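Local coordinates for protein bacteriophage virulence determinant (Salmonella enterica subsp. enterica serovar Typhimurium str. 14028S, PDB 6GGR) that probably acts as a zinc metalloprotease effector of the PipA family, cleaving NF-kappaB transcription factors in infected host cells, at residues 80-91 with 190-198. Residues are numbered along the deposited sequence; the frame is centred on the assembly and turned at random.
Sequences DAYTQSGTFRRL and YTNIILKEM
Glu197, near the end of helix 186-197, reaches across with an extended side chain to the start of helix 86-100, where its carboxylate meets Thr87. The hydroxyl OG1 of Thr87 donates to Glu197 OE2 (2.6 Å) from the syn side, 33° out of the carboxylate plane. A second bond, Thr87 N to Glu197 OE1 (2.9 Å), is doubtful because the position of OE1 is less certain. Ser85 occupies the N-cap, its OG, also less surely placed, accepting from Phe88 N. At the solvent-facing end, a water donates to Met198 O (2.7 Å) and weakly to Gln84 OE1.

Apolar side chains pack beside this polar group. Thr87 is a knob in a hole formed by Tyr190, Ile193, Ile194 and Glu197; with chi1 at -66°, its hydroxyl turns to the carboxylate while CG2 lies against Ile194 CG1 (3.9 Å). Leu91 covers one face of the Tyr190 ring in a CH-pi contact, CD1 standing 3.9 Å from the ring centroid. Tyr190 OH hydrogen-bonds to Asp30, which also forms a salt bridge with Arg90, whose guanidinium is held as well by the Ala33 carbonyl. Ile194 packs on CB of Phe88, while Met198 lays SD against Ala81 CB (3.8 Å) and the bend at chi3 (73°) turns CE toward Ala81 N (3.7 Å).

The break between helices 64-84 and 86-100 is thus docked on helix 186-197. Tyr190 and Ile194 also touch Val169 of helix 160-173, whose zinc ligands His166 and His170, without zinc in this chain, are spaced as in the HExxH helix of zincins, consistent with a metalloprotease of that class.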
loop_
_atom_site.group_PDB
_atom_site.type_symbol
_atom_site.label_atom_id
_atom_site.label_comp_id
_atom_site.label_asym_id
_atom_site.label_seq_id
_atom_site.Cartn_x
_atom_site.Cartn_y
_atom_site.Cartn_z
ATOM N N ASP B 80 -12.891 -19.378 10.467
ATOM C CA ASP B 80 -14.184 -18.702 10.555
ATOM C C ASP B 80 -14.765 -18.436 9.174
ATOM O O ASP B 80 -15.967 -18.621 8.952
ATOM C CB ASP B 80 -14.045 -17.389 11.325
ATOM C CG ASP B 80 -13.852 -17.599 12.811
ATOM O OD1 ASP B 80 -14.254 -18.665 13.324
ATOM O OD2 ASP B 80 -13.301 -16.693 13.470
ATOM N N ALA B 81 -13.931 -17.988 8.233
ATOM C CA ALA B 81 -14.428 -17.659 6.902
ATOM C C ALA B 81 -14.967 -18.893 6.191
ATOM O O ALA B 81 -15.988 -18.822 5.496
ATOM C CB ALA B 81 -13.321 -17.014 6.073
ATOM N N TYR B 82 -14.295 -20.032 6.347
ATOM C CA TYR B 82 -14.744 -21.243 5.668
ATOM C C TYR B 82 -16.018 -21.794 6.298
ATOM O O TYR B 82 -16.907 -22.278 5.589
ATOM C CB TYR B 82 -13.637 -22.293 5.693
ATOM C CG TYR B 82 -13.790 -23.361 4.632
ATOM C CD1 TYR B 82 -13.308 -23.161 3.346
ATOM C CD2 TYR B 82 -14.417 -24.564 4.918
ATOM C CE1 TYR B 82 -13.446 -24.131 2.375
ATOM C CE2 TYR B 82 -14.555 -25.542 3.955
ATOM C CZ TYR B 82 -14.071 -25.320 2.686
ATOM O OH TYR B 82 -14.212 -26.295 1.728
ATOM N N THR B 83 -16.125 -21.734 7.627
ATOM C CA THR B 83 -17.316 -22.249 8.290
ATOM C C THR B 83 -18.530 -21.361 8.041
ATOM O O THR B 83 -19.663 -21.852 8.060
ATOM C CB THR B 83 -17.073 -22.376 9.797
ATOM O OG1 THR B 83 -16.723 -21.098 10.343
ATOM C CG2 THR B 83 -15.961 -23.365 10.083
ATOM N N GLN B 84 -18.318 -20.066 7.792
ATOM C CA GLN B 84 -19.404 -19.095 7.781
ATOM C C GLN B 84 -19.763 -18.560 6.401
ATOM O O GLN B 84 -20.900 -18.116 6.215
ATOM C CB GLN B 84 -19.052 -17.902 8.686
ATOM C CG GLN B 84 -18.903 -18.268 10.155
ATOM C CD GLN B 84 -18.413 -17.108 11.007
ATOM O OE1 GLN B 84 -17.237 -17.038 11.367
ATOM N NE2 GLN B 84 -19.318 -16.197 11.341
ATOM N N SER B 85 -18.822 -18.568 5.473
ATOM C CA SER B 85 -19.045 -18.003 4.162
ATOM C C SER B 85 -18.988 -18.970 3.022
ATOM O O SER B 85 -17.982 -19.492 2.714
ATOM C CB SER B 85 -18.020 -16.875 3.870
ATOM O OG SER B 85 -18.185 -16.322 2.632
ATOM N N GLY B 86 -20.097 -19.153 2.356
ATOM C CA GLY B 86 -20.104 -20.001 1.180
ATOM C C GLY B 86 -19.348 -19.401 0.013
ATOM O O GLY B 86 -18.782 -20.131 -0.806
ATOM N N THR B 87 -19.334 -18.072 -0.091
ATOM C CA THR B 87 -18.531 -17.428 -1.124
ATOM C C THR B 87 -17.053 -17.736 -0.930
ATOM O O THR B 87 -16.346 -18.055 -1.893
ATOM C CB THR B 87 -18.777 -15.917 -1.116
ATOM O OG1 THR B 87 -20.130 -15.654 -1.510
ATOM C CG2 THR B 87 -17.822 -15.189 -2.070
ATOM N N PHE B 88 -16.570 -17.662 0.312
ATOM C CA PHE B 88 -15.168 -17.965 0.582
ATOM C C PHE B 88 -14.867 -19.441 0.356
ATOM O O PHE B 88 -13.774 -19.792 -0.105
ATOM C CB PHE B 88 -14.806 -17.563 2.008
ATOM C CG PHE B 88 -13.402 -17.917 2.392
ATOM C CD1 PHE B 88 -12.360 -17.039 2.146
ATOM C CD2 PHE B 88 -13.121 -19.128 2.992
ATOM C CE1 PHE B 88 -11.067 -17.368 2.495
ATOM C CE2 PHE B 88 -11.829 -19.461 3.341
ATOM C CZ PHE B 88 -10.802 -18.582 3.094
ATOM N N ARG B 89 -15.814 -20.322 0.692
ATOM C CA ARG B 89 -15.620 -21.742 0.422
ATOM C C ARG B 89 -15.385 -21.994 -1.063
ATOM O O ARG B 89 -14.619 -22.894 -1.425
ATOM C CB ARG B 89 -16.823 -22.552 0.923
ATOM C CG ARG B 89 -16.914 -22.659 2.448
ATOM C CD ARG B 89 -17.875 -23.765 2.906
ATOM N NE ARG B 89 -19.282 -23.457 2.646
ATOM C CZ ARG B 89 -20.056 -22.725 3.444
ATOM N NH1 ARG B 89 -19.566 -22.203 4.565
ATOM N NH2 ARG B 89 -21.323 -22.505 3.119
ATOM N N ARG B 90 -16.018 -21.204 -1.934
ATOM C CA ARG B 90 -15.825 -21.372 -3.372
ATOM C C ARG B 90 -14.403 -21.009 -3.783
ATOM O O ARG B 90 -13.730 -21.774 -4.484
ATOM C CB ARG B 90 -16.834 -20.518 -4.141
ATOM C CG ARG B 90 -18.277 -20.968 -3.986
ATOM C CD ARG B 90 -19.184 -20.370 -5.056
ATOM N NE ARG B 90 -19.419 -18.936 -4.870
ATOM C CZ ARG B 90 -18.760 -17.964 -5.497
ATOM N NH1 ARG B 90 -17.801 -18.245 -6.369
ATOM N NH2 ARG B 90 -19.062 -16.694 -5.252
ATOM N N LEU B 91 -13.932 -19.835 -3.364
ATOM C CA LEU B 91 -12.572 -19.428 -3.701
ATOM C C LEU B 91 -11.559 -20.418 -3.140
ATOM O O LEU B 91 -10.664 -20.880 -3.856
ATOM C CB LEU B 91 -12.315 -18.014 -3.178
ATOM C CG LEU B 91 -13.341 -16.965 -3.622
ATOM C CD1 LEU B 91 -12.975 -15.598 -3.080
ATOM C CD2 LEU B 91 -13.467 -16.921 -5.138
ATOM N N TYR B 190 -15.415 -9.326 -3.537
ATOM C CA TYR B 190 -15.317 -10.599 -2.827
ATOM C C TYR B 190 -15.173 -10.377 -1.328
ATOM O O TYR B 190 -15.876 -10.999 -0.523
ATOM C CB TYR B 190 -14.123 -11.405 -3.348
ATOM C CG TYR B 190 -14.407 -12.320 -4.518
ATOM C CD1 TYR B 190 -15.537 -13.129 -4.545
ATOM C CD2 TYR B 190 -13.528 -12.390 -5.590
ATOM C CE1 TYR B 190 -15.786 -13.975 -5.612
ATOM C CE2 TYR B 190 -13.770 -13.229 -6.663
ATOM C CZ TYR B 190 -14.899 -14.019 -6.668
ATOM O OH TYR B 190 -15.138 -14.855 -7.735
ATOM N N THR B 191 -14.249 -9.496 -0.934
ATOM C CA THR B 191 -14.015 -9.256 0.483
ATOM C C THR B 191 -15.272 -8.724 1.161
ATOM O O THR B 191 -15.633 -9.180 2.253
ATOM C CB THR B 191 -12.838 -8.291 0.661
ATOM O OG1 THR B 191 -11.665 -8.857 0.059
ATOM C CG2 THR B 191 -12.554 -8.033 2.131
ATOM N N ASN B 192 -15.968 -7.779 0.521
ATOM C CA ASN B 192 -17.214 -7.266 1.089
ATOM C C ASN B 192 -18.210 -8.392 1.340
ATOM O O ASN B 192 -18.843 -8.455 2.400
ATOM C CB ASN B 192 -17.834 -6.222 0.162
ATOM C CG ASN B 192 -17.102 -4.891 0.192
ATOM O OD1 ASN B 192 -16.285 -4.626 1.074
ATOM N ND2 ASN B 192 -17.415 -4.033 -0.770
ATOM N N ILE B 193 -18.378 -9.283 0.359
ATOM C CA ILE B 193 -19.386 -10.336 0.455
ATOM C C ILE B 193 -19.007 -11.346 1.529
ATOM O O ILE B 193 -19.847 -11.772 2.331
ATOM C CB ILE B 193 -19.566 -11.022 -0.909
ATOM C CG1 ILE B 193 -20.069 -10.015 -1.944
ATOM C CG2 ILE B 193 -20.535 -12.206 -0.789
ATOM C CD1 ILE B 193 -19.974 -10.507 -3.378
ATOM N N ILE B 194 -17.742 -11.770 1.537
ATOM C CA ILE B 194 -17.278 -12.749 2.515
ATOM C C ILE B 194 -17.490 -12.225 3.929
ATOM O O ILE B 194 -18.023 -12.923 4.800
ATOM C CB ILE B 194 -15.802 -13.094 2.251
ATOM C CG1 ILE B 194 -15.669 -13.807 0.905
ATOM C CG2 ILE B 194 -15.228 -13.962 3.373
ATOM C CD1 ILE B 194 -14.242 -13.915 0.407
ATOM N N LEU B 195 -17.080 -10.979 4.177
ATOM C CA LEU B 195 -17.196 -10.413 5.517
ATOM C C LEU B 195 -18.650 -10.339 5.968
ATOM O O LEU B 195 -18.963 -10.648 7.124
ATOM C CB LEU B 195 -16.554 -9.027 5.557
ATOM C CG LEU B 195 -15.108 -8.982 6.065
ATOM C CD1 LEU B 195 -14.198 -9.824 5.197
ATOM C CD2 LEU B 195 -14.615 -7.547 6.122
ATOM N N LYS B 196 -19.555 -9.920 5.082
ATOM C CA LYS B 196 -20.969 -9.916 5.450
ATOM C C LYS B 196 -21.472 -11.329 5.706
ATOM O O LYS B 196 -22.285 -11.550 6.611
ATOM C CB LYS B 196 -21.806 -9.242 4.361
ATOM C CG LYS B 196 -21.671 -7.724 4.312
ATOM C CD LYS B 196 -22.116 -7.071 5.616
ATOM C CE LYS B 196 -22.138 -5.554 5.498
ATOM N NZ LYS B 196 -22.366 -4.887 6.816
ATOM N N GLU B 197 -21.007 -12.299 4.916
ATOM C CA GLU B 197 -21.371 -13.689 5.165
ATOM C C GLU B 197 -20.811 -14.196 6.488
ATOM O O GLU B 197 -21.370 -15.137 7.065
ATOM C CB GLU B 197 -20.885 -14.576 4.016
ATOM C CG GLU B 197 -21.646 -14.382 2.707
ATOM C CD GLU B 197 -21.171 -15.314 1.599
ATOM O OE1 GLU B 197 -20.206 -16.072 1.822
ATOM O OE2 GLU B 197 -21.769 -15.291 0.502
ATOM N N MET B 198 -19.725 -13.595 6.977
ATOM C CA MET B 198 -19.128 -13.951 8.260
ATOM C C MET B 198 -19.788 -13.248 9.438
ATOM O O MET B 198 -19.389 -13.489 10.581
ATOM C CB MET B 198 -17.632 -13.608 8.261
ATOM C CG MET B 198 -16.786 -14.429 7.305
ATOM S SD MET B 198 -15.084 -13.844 7.248
ATOM C CE MET B 198 -14.505 -14.412 8.846
HETATM O O HOH W 1 -17.119 -13.679 12.052
#